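Local atomic coordinates of intradiol ring-cleavage dioxygenase (Streptomyces sp. SirexAA-E, PDB entry 4ILV), a protein that probably cleaves catechol-type aromatic rings between their two hydroxyl groups, using oxygen and a bound iron(III) ion, as a secreted intradiol dioxygenase. Residues P78-D90 and F102-L116. Sequence-based numbering, arbitrary orientation. Where two conformers were deposited one is given.
Sequences PLTGVLLDFWQAD and FRGHQFTGADGSFTL
F86 and L84 point from strand 83-87 into the space between two sheets, where residues 113-116 meet them. L116 CD2 lies over one face of the F86 ring, 4.0 Å from its centroid, a CH-pi contact; the CZ end of that ring reaches F114 CE1. L84 CD1 presses on F114 CB at 3.5 Å, the two side chains crossing at about a right angle. From strand 103-107, Q106 extends into the same layer: NE2 passes F86 CE2 and donates a 2.8 Å hydrogen bond to T115 O from above that carbonyl's plane (49° out of it), whereas OE1 takes the T115 N-H in its own carbonyl plane, on a lone pair. With a leucine in place of Q106 both bonds go, which would probably leave T115 N and O without these mates and cut the side-chain link between 103-107 and 113-116. Backbone bonds pair strands 83-87 and 103-107 antiparallel, the L84 N-H...Q106 O angle being 175°. Beyond the strand ends, T108 OG1, set between its backbone N and carbonyl carbon (chi1 56°), faces two partners, donating to L79 O (2.7 Å) and accepting from V82 N (2.9 Å). On the other face, L83 CD2 sits over the F107 ring, toward its rim, in a CH-pi contact, and R103 NH2, bonded to Y44 O, approaches W87 CD1 at 3.5 Å. W87, its side chain about 6 Å from the iron(III) ion at nearest approach, stacks on the iron ligand H132. This is one side of the two-sheet beta-sandwich expected of intradiol dioxygenases, 103-107 and 113-119 at the sheet edges.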
ATOM      1  N   PRO A  78       1.457  18.851  -1.917  1.00 35.65           N
ATOM      2  CA  PRO A  78       1.981  17.581  -2.425  1.00 33.27           C
ATOM      3  C   PRO A  78       3.485  17.468  -2.184  1.00 35.81           C
ATOM      4  O   PRO A  78       4.186  18.477  -2.239  1.00 32.61           O
ATOM      5  CB  PRO A  78       1.690  17.656  -3.926  1.00 31.23           C
ATOM      6  CG  PRO A  78       0.677  18.728  -4.093  1.00 34.97           C
ATOM      7  CD  PRO A  78       0.947  19.711  -2.999  1.00 33.36           C
ATOM      8  N   LEU A  79       3.969  16.258  -1.911  1.00 30.58           N
ATOM      9  CA  LEU A  79       5.401  16.041  -1.703  1.00 29.87           C
ATOM     10  C   LEU A  79       6.018  15.261  -2.851  1.00 38.10           C
ATOM     11  O   LEU A  79       5.540  14.183  -3.223  1.00 30.13           O
ATOM     12  CB  LEU A  79       5.652  15.282  -0.402  1.00 36.25           C
ATOM     13  CG  LEU A  79       5.515  16.045   0.907  1.00 36.82           C
ATOM     14  CD1 LEU A  79       5.693  15.095   2.082  1.00 33.21           C
ATOM     15  CD2 LEU A  79       6.537  17.179   0.952  1.00 39.14           C
ATOM     16  N   THR A  80       7.107  15.794  -3.383  1.00 35.36           N
ATOM     17  CA  THR A  80       7.760  15.200  -4.537  1.00 40.40           C
ATOM     18  C   THR A  80       8.933  14.308  -4.089  1.00 41.15           C
ATOM     19  O   THR A  80       9.531  14.530  -3.037  1.00 35.64           O
ATOM     20  CB  THR A  80       8.236  16.304  -5.513  1.00 45.35           C
ATOM     21  OG1 THR A  80       8.537  15.732  -6.790  1.00 54.85           O
ATOM     22  CG2 THR A  80       9.457  17.025  -4.962  1.00 44.19           C
ATOM     23  N   GLY A  81       9.233  13.274  -4.868  1.00 42.31           N
ATOM     24  CA  GLY A  81      10.361  12.412  -4.570  1.00 39.57           C
ATOM     25  C   GLY A  81      10.199  11.528  -3.341  1.00 33.07           C
ATOM     26  O   GLY A  81      11.180  11.040  -2.783  1.00 34.87           O
ATOM     27  N   VAL A  82       8.966  11.307  -2.910  1.00 30.20           N
ATOM     28  CA  VAL A  82       8.749  10.409  -1.782  1.00 28.16           C
ATOM     29  C   VAL A  82       8.872   8.972  -2.247  1.00 28.63           C
ATOM     30  O   VAL A  82       8.265   8.597  -3.245  1.00 28.05           O
ATOM     31  CB  VAL A  82       7.372  10.611  -1.152  1.00 29.28           C
ATOM     32  CG1 VAL A  82       7.145   9.598  -0.019  1.00 27.45           C
ATOM     33  CG2 VAL A  82       7.225  12.059  -0.659  1.00 33.63           C
ATOM     34  N   LEU A  83       9.656   8.175  -1.521  1.00 33.30           N
ATOM     35  CA  LEU A  83       9.771   6.737  -1.783  1.00 29.53           C
ATOM     36  C   LEU A  83       8.580   5.975  -1.182  1.00 29.91           C
ATOM     37  O   LEU A  83       8.300   6.084   0.010  1.00 29.14           O
ATOM     38  CB  LEU A  83      11.100   6.219  -1.220  1.00 32.91           C
ATOM     39  CG  LEU A  83      11.516   4.738  -1.280  1.00 42.26           C
ATOM     40  CD1 LEU A  83      10.867   3.858  -0.216  1.00 53.63           C
ATOM     41  CD2 LEU A  83      11.294   4.170  -2.673  1.00 34.21           C
ATOM     42  N   LEU A  84       7.866   5.225  -2.021  1.00 24.58           N
ATOM     43  CA  LEU A  84       6.815   4.323  -1.565  1.00 28.97           C
ATOM     44  C   LEU A  84       7.162   2.878  -1.950  1.00 25.81           C
ATOM     45  O   LEU A  84       7.285   2.566  -3.124  1.00 26.67           O
ATOM     46  CB  LEU A  84       5.474   4.709  -2.180  1.00 22.57           C
ATOM     47  CG  LEU A  84       4.966   6.094  -1.759  1.00 28.04           C
ATOM     48  CD1 LEU A  84       3.805   6.499  -2.634  1.00 25.82           C
ATOM     49  CD2 LEU A  84       4.536   6.046  -0.300  1.00 23.73           C
ATOM     50  N   ASP A  85       7.313   2.019  -0.957  1.00 26.41           N
ATOM     51  CA  ASP A  85       7.764   0.649  -1.162  1.00 25.22           C
ATOM     52  C   ASP A  85       6.646  -0.273  -0.700  1.00 24.72           C
ATOM     53  O   ASP A  85       6.393  -0.391   0.495  1.00 25.38           O
ATOM     54  CB  ASP A  85       9.043   0.426  -0.350  1.00 24.38           C
ATOM     55  CG  ASP A  85       9.712  -0.935  -0.622  1.00 31.70           C
ATOM     56  OD1 ASP A  85       9.362  -1.606  -1.618  1.00 28.71           O
ATOM     57  OD2 ASP A  85      10.610  -1.320   0.166  1.00 29.44           O
ATOM     58  N   PHE A  86       5.969  -0.910  -1.653  1.00 21.12           N
ATOM     59  CA  PHE A  86       4.802  -1.738  -1.356  1.00 19.96           C
ATOM     60  C   PHE A  86       5.156  -3.226  -1.335  1.00 24.38           C
ATOM     61  O   PHE A  86       5.992  -3.683  -2.113  1.00 26.00           O
ATOM     62  CB  PHE A  86       3.722  -1.525  -2.420  1.00 18.61           C
ATOM     63  CG  PHE A  86       3.058  -0.163  -2.388  1.00 20.79           C
ATOM     64  CD1 PHE A  86       1.992   0.073  -1.540  1.00 20.00           C
ATOM     65  CD2 PHE A  86       3.463   0.848  -3.242  1.00 22.41           C
ATOM     66  CE1 PHE A  86       1.348   1.294  -1.531  1.00 19.16           C
ATOM     67  CE2 PHE A  86       2.825   2.083  -3.244  1.00 29.84           C
ATOM     68  CZ  PHE A  86       1.772   2.308  -2.388  1.00 24.18           C
ATOM     69  N   TRP A  87       4.536  -3.980  -0.437  1.00 27.37           N
ATOM     70  CA  TRP A  87       4.557  -5.437  -0.552  1.00 26.01           C
ATOM     71  C   TRP A  87       3.244  -6.023  -0.012  1.00 28.04           C
ATOM     72  O   TRP A  87       2.536  -5.358   0.752  1.00 23.20           O
ATOM     73  CB  TRP A  87       5.810  -6.053   0.102  1.00 22.67           C
ATOM     74  CG  TRP A  87       5.838  -6.018   1.598  1.00 21.26           C
ATOM     75  CD1 TRP A  87       5.615  -7.074   2.446  1.00 23.92           C
ATOM     76  CD2 TRP A  87       6.128  -4.889   2.431  1.00 17.16           C
ATOM     77  NE1 TRP A  87       5.734  -6.664   3.749  1.00 24.21           N
ATOM     78  CE2 TRP A  87       6.052  -5.331   3.771  1.00 23.22           C
ATOM     79  CE3 TRP A  87       6.421  -3.545   2.176  1.00 26.92           C
ATOM     80  CZ2 TRP A  87       6.261  -4.476   4.855  1.00 22.84           C
ATOM     81  CZ3 TRP A  87       6.630  -2.693   3.257  1.00 26.12           C
ATOM     82  CH2 TRP A  87       6.549  -3.164   4.578  1.00 22.39           C
ATOM     83  N   GLN A  88       2.912  -7.247  -0.422  1.00 25.54           N
ATOM     84  CA  GLN A  88       1.596  -7.815  -0.123  1.00 22.33           C
ATOM     85  C   GLN A  88       1.543  -9.285  -0.473  1.00 21.76           C
ATOM     86  O   GLN A  88       2.401  -9.787  -1.198  1.00 20.79           O
ATOM     87  CB  GLN A  88       0.515  -7.128  -0.957  1.00 15.27           C
ATOM     88  CG  GLN A  88       0.638  -7.450  -2.462  1.00 19.39           C
ATOM     89  CD  GLN A  88      -0.544  -6.980  -3.277  1.00 21.92           C
ATOM     90  OE1 GLN A  88      -0.619  -5.817  -3.676  1.00 23.23           O
ATOM     91  NE2 GLN A  88      -1.480  -7.886  -3.536  1.00 20.85           N
ATOM     92  N   ALA A  89       0.506  -9.963   0.006  1.00 23.32           N
ATOM     93  CA  ALA A  89       0.289 -11.360  -0.367  1.00 22.52           C
ATOM     94  C   ALA A  89      -0.334 -11.446  -1.750  1.00 24.50           C
ATOM     95  O   ALA A  89      -0.952 -10.481  -2.219  1.00 24.72           O
ATOM     96  CB  ALA A  89      -0.608 -12.047   0.656  1.00 26.81           C
ATOM     97  N   ASP A  90      -0.185 -12.604  -2.398  1.00 26.95           N
ATOM     98  CA  ASP A  90      -0.834 -12.847  -3.678  1.00 19.76           C
ATOM     99  C   ASP A  90      -2.308 -13.168  -3.453  1.00 20.61           C
ATOM    100  O   ASP A  90      -2.792 -13.061  -2.325  1.00 24.62           O
ATOM    101  CB  ASP A  90      -0.099 -13.933  -4.497  1.00 19.98           C
ATOM    102  CG  ASP A  90      -0.132 -15.319  -3.853  1.00 26.30           C
ATOM    103  OD1 ASP A  90      -0.946 -15.580  -2.931  1.00 21.45           O
ATOM    104  OD2 ASP A  90       0.677 -16.167  -4.304  1.00 27.80           O
ATOM    105  N   PHE A 102       5.108  -9.437  -6.103  1.00 23.93           N
ATOM    106  CA  PHE A 102       4.274  -8.583  -5.263  1.00 23.47           C
ATOM    107  C   PHE A 102       5.053  -7.713  -4.308  1.00 25.00           C
ATOM    108  O   PHE A 102       4.582  -7.374  -3.218  1.00 29.24           O
ATOM    109  CB  PHE A 102       3.189  -9.391  -4.553  1.00 23.70           C
ATOM    110  CG  PHE A 102       2.131  -9.860  -5.484  1.00 27.67           C
ATOM    111  CD1 PHE A 102       1.160  -8.974  -5.932  1.00 29.60           C
ATOM    112  CD2 PHE A 102       2.132 -11.156  -5.967  1.00 27.21           C
ATOM    113  CE1 PHE A 102       0.191  -9.381  -6.815  1.00 30.58           C
ATOM    114  CE2 PHE A 102       1.158 -11.578  -6.863  1.00 25.53           C
ATOM    115  CZ  PHE A 102       0.187 -10.689  -7.289  1.00 26.32           C
ATOM    116  N   ARG A 103       6.249  -7.344  -4.751  1.00 23.45           N
ATOM    117  CA  ARG A 103       7.082  -6.366  -4.072  1.00 24.57           C
ATOM    118  C   ARG A 103       7.545  -5.370  -5.136  1.00 26.19           C
ATOM    119  O   ARG A 103       8.002  -5.762  -6.211  1.00 25.45           O
ATOM    120  CB  ARG A 103       8.287  -7.044  -3.412  1.00 25.04           C
ATOM    121  CG  ARG A 103       7.912  -8.249  -2.545  1.00 26.48           C
ATOM    122  CD  ARG A 103       9.119  -8.851  -1.851  1.00 25.21           C
ATOM    123  NE  ARG A 103       8.759 -10.001  -1.027  1.00 28.55           N
ATOM    124  CZ  ARG A 103       8.329  -9.915   0.230  1.00 34.52           C
ATOM    125  NH1 ARG A 103       8.035 -11.025   0.906  1.00 27.26           N
ATOM    126  NH2 ARG A 103       8.183  -8.723   0.813  1.00 32.69           N
ATOM    127  N   GLY A 104       7.410  -4.083  -4.855  1.00 22.50           N
ATOM    128  CA  GLY A 104       7.869  -3.069  -5.789  1.00 22.88           C
ATOM    129  C   GLY A 104       7.779  -1.669  -5.198  1.00 27.24           C
ATOM    130  O   GLY A 104       6.864  -1.384  -4.434  1.00 27.08           O
ATOM    131  N   HIS A 105       8.721  -0.796  -5.552  1.00 25.75           N
ATOM    132  CA  HIS A 105       8.715   0.569  -5.032  1.00 27.97           C
ATOM    133  C   HIS A 105       8.677   1.610  -6.141  1.00 29.89           C
ATOM    134  O   HIS A 105       8.963   1.309  -7.312  1.00 26.31           O
ATOM    135  CB  HIS A 105       9.928   0.821  -4.127  1.00 25.90           C
ATOM    136  CG  HIS A 105      11.237   0.874  -4.859  1.00 27.56           C
ATOM    137  ND1 HIS A 105      12.085  -0.212  -4.954  1.00 26.88           N
ATOM    138  CD2 HIS A 105      11.853   1.889  -5.508  1.00 29.25           C
ATOM    139  CE1 HIS A 105      13.157   0.131  -5.648  1.00 29.61           C
ATOM    140  NE2 HIS A 105      13.039   1.401  -5.995  1.00 29.79           N
ATOM    141  N   GLN A 106       8.353   2.841  -5.747  1.00 24.11           N
ATOM    142  CA  GLN A 106       8.235   3.959  -6.676  1.00 26.54           C
ATOM    143  C   GLN A 106       8.477   5.274  -5.950  1.00 28.66           C
ATOM    144  O   GLN A 106       8.532   5.314  -4.724  1.00 30.64           O
ATOM    145  CB  GLN A 106       6.842   3.986  -7.301  1.00 31.71           C
ATOM    146  CG  GLN A 106       5.722   4.224  -6.283  1.00 25.49           C
ATOM    147  CD  GLN A 106       4.349   4.121  -6.899  1.00 27.27           C
ATOM    148  OE1 GLN A 106       3.797   5.112  -7.380  1.00 28.79           O
ATOM    149  NE2 GLN A 106       3.775   2.919  -6.877  1.00 23.88           N
ATOM    150  N   PHE A 107       8.624   6.348  -6.722  1.00 30.26           N
ATOM    151  CA  PHE A 107       8.814   7.690  -6.179  1.00 31.78           C
ATOM    152  C   PHE A 107       7.695   8.599  -6.657  1.00 36.37           C
ATOM    153  O   PHE A 107       7.240   8.480  -7.802  1.00 32.41           O
ATOM    154  CB  PHE A 107      10.164   8.263  -6.614  1.00 29.55           C
ATOM    155  CG  PHE A 107      11.334   7.519  -6.051  1.00 30.92           C
ATOM    156  CD1 PHE A 107      11.954   7.953  -4.889  1.00 35.83           C
ATOM    157  CD2 PHE A 107      11.802   6.369  -6.667  1.00 36.46           C
ATOM    158  CE1 PHE A 107      13.034   7.261  -4.355  1.00 37.34           C
ATOM    159  CE2 PHE A 107      12.877   5.672  -6.138  1.00 36.56           C
ATOM    160  CZ  PHE A 107      13.494   6.124  -4.981  1.00 36.54           C
ATOM    161  N   THR A 108       7.222   9.490  -5.785  1.00 30.76           N
ATOM    162  CA  THR A 108       6.157  10.394  -6.194  1.00 26.84           C
ATOM    163  C   THR A 108       6.698  11.416  -7.174  1.00 34.39           C
ATOM    164  O   THR A 108       7.831  11.893  -7.034  1.00 38.03           O
ATOM    165  CB  THR A 108       5.500  11.138  -5.008  1.00 25.50           C
ATOM    166  OG1 THR A 108       6.501  11.838  -4.261  1.00 26.01           O
ATOM    167  CG2 THR A 108       4.745  10.186  -4.113  1.00 22.64           C
ATOM    168  N   GLY A 109       5.878  11.767  -8.159  1.00 43.61           N
ATOM    169  CA  GLY A 109       6.276  12.759  -9.139  1.00 46.25           C
ATOM    170  C   GLY A 109       6.081  14.187  -8.664  1.00 51.19           C
ATOM    171  O   GLY A 109       5.874  14.450  -7.475  1.00 48.28           O
ATOM    172  N   ALA A 110       6.158  15.114  -9.611  1.00 54.36           N
ATOM    173  CA  ALA A 110       6.009  16.528  -9.320  1.00 49.10           C
ATOM    174  C   ALA A 110       4.672  16.831  -8.653  1.00 41.51           C
ATOM    175  O   ALA A 110       4.591  17.670  -7.761  1.00 40.16           O
ATOM    176  CB  ALA A 110       6.160  17.338 -10.594  1.00 55.48           C
ATOM    177  N   ASP A 111       3.626  16.123  -9.061  1.00 39.11           N
ATOM    178  CA  ASP A 111       2.307  16.376  -8.511  1.00 35.69           C
ATOM    179  C   ASP A 111       2.084  15.656  -7.176  1.00 39.39           C
ATOM    180  O   ASP A 111       1.033  15.789  -6.563  1.00 30.20           O
ATOM    181  CB  ASP A 111       1.222  16.010  -9.532  1.00 39.80           C
ATOM    182  CG  ASP A 111       1.200  14.527  -9.875  1.00 45.50           C
ATOM    183  OD1 ASP A 111       2.106  13.779  -9.440  1.00 42.86           O
ATOM    184  OD2 ASP A 111       0.262  14.109 -10.592  1.00 45.99           O
ATOM    185  N   GLY A 112       3.076  14.889  -6.731  1.00 35.67           N
ATOM    186  CA  GLY A 112       2.965  14.171  -5.470  1.00 28.08           C
ATOM    187  C   GLY A 112       2.109  12.914  -5.535  1.00 29.82           C
ATOM    188  O   GLY A 112       1.750  12.332  -4.506  1.00 26.31           O
ATOM    189  N   SER A 113       1.785  12.475  -6.747  1.00 29.74           N
ATOM    190  CA  SER A 113       0.882  11.336  -6.906  1.00 26.27           C
ATOM    191  C   SER A 113       1.608  10.005  -6.898  1.00 26.77           C
ATOM    192  O   SER A 113       2.803   9.958  -7.159  1.00 26.60           O
ATOM    193  CB  SER A 113       0.093  11.446  -8.212  1.00 32.22           C
ATOM    194  OG  SER A 113       0.964  11.339  -9.320  1.00 30.70           O
ATOM    195  N   PHE A 114       0.875   8.932  -6.604  1.00 24.46           N
ATOM    196  CA  PHE A 114       1.379   7.566  -6.825  1.00 25.33           C
ATOM    197  C   PHE A 114       0.286   6.696  -7.438  1.00 29.04           C
ATOM    198  O   PHE A 114      -0.899   7.036  -7.350  1.00 23.81           O
ATOM    199  CB  PHE A 114       1.827   6.923  -5.514  1.00 18.10           C
ATOM    200  CG  PHE A 114       0.682   6.570  -4.600  1.00 19.95           C
ATOM    201  CD1 PHE A 114       0.158   5.279  -4.581  1.00 24.05           C
ATOM    202  CD2 PHE A 114       0.133   7.528  -3.757  1.00 24.96           C
ATOM    203  CE1 PHE A 114      -0.912   4.953  -3.754  1.00 23.28           C
ATOM    204  CE2 PHE A 114      -0.938   7.211  -2.912  1.00 27.98           C
ATOM    205  CZ  PHE A 114      -1.454   5.918  -2.907  1.00 25.04           C
ATOM    206  N   THR A 115       0.700   5.583  -8.049  1.00 25.96           N
ATOM    207  CA  THR A 115      -0.218   4.569  -8.545  0.67 27.13           C
ATOM    208  C   THR A 115       0.378   3.188  -8.360  1.00 23.82           C
ATOM    209  O   THR A 115       1.569   2.987  -8.590  1.00 30.08           O
ATOM    210  CB  THR A 115      -0.508   4.725 -10.041  0.67 26.75           C
ATOM    211  OG1 THR A 115      -0.617   6.111 -10.369  0.67 35.93           O
ATOM    212  CG2 THR A 115      -1.797   4.028 -10.381  0.67 17.87           C
ATOM    213  N   LEU A 116      -0.461   2.239  -7.965  1.00 17.46           N
ATOM    214  CA  LEU A 116      -0.019   0.856  -7.789  1.00 21.00           C
ATOM    215  C   LEU A 116      -1.001  -0.065  -8.473  1.00 23.21           C
ATOM    216  O   LEU A 116      -2.164  -0.127  -8.083  1.00 24.67           O
ATOM    217  CB  LEU A 116       0.036   0.489  -6.316  1.00 20.24           C
ATOM    218  CG  LEU A 116       0.492  -0.958  -6.055  1.00 23.37           C
ATOM    219  CD1 LEU A 116       1.963  -1.107  -6.353  1.00 23.11           C
ATOM    220  CD2 LEU A 116       0.207  -1.332  -4.626  1.00 15.88           C
TER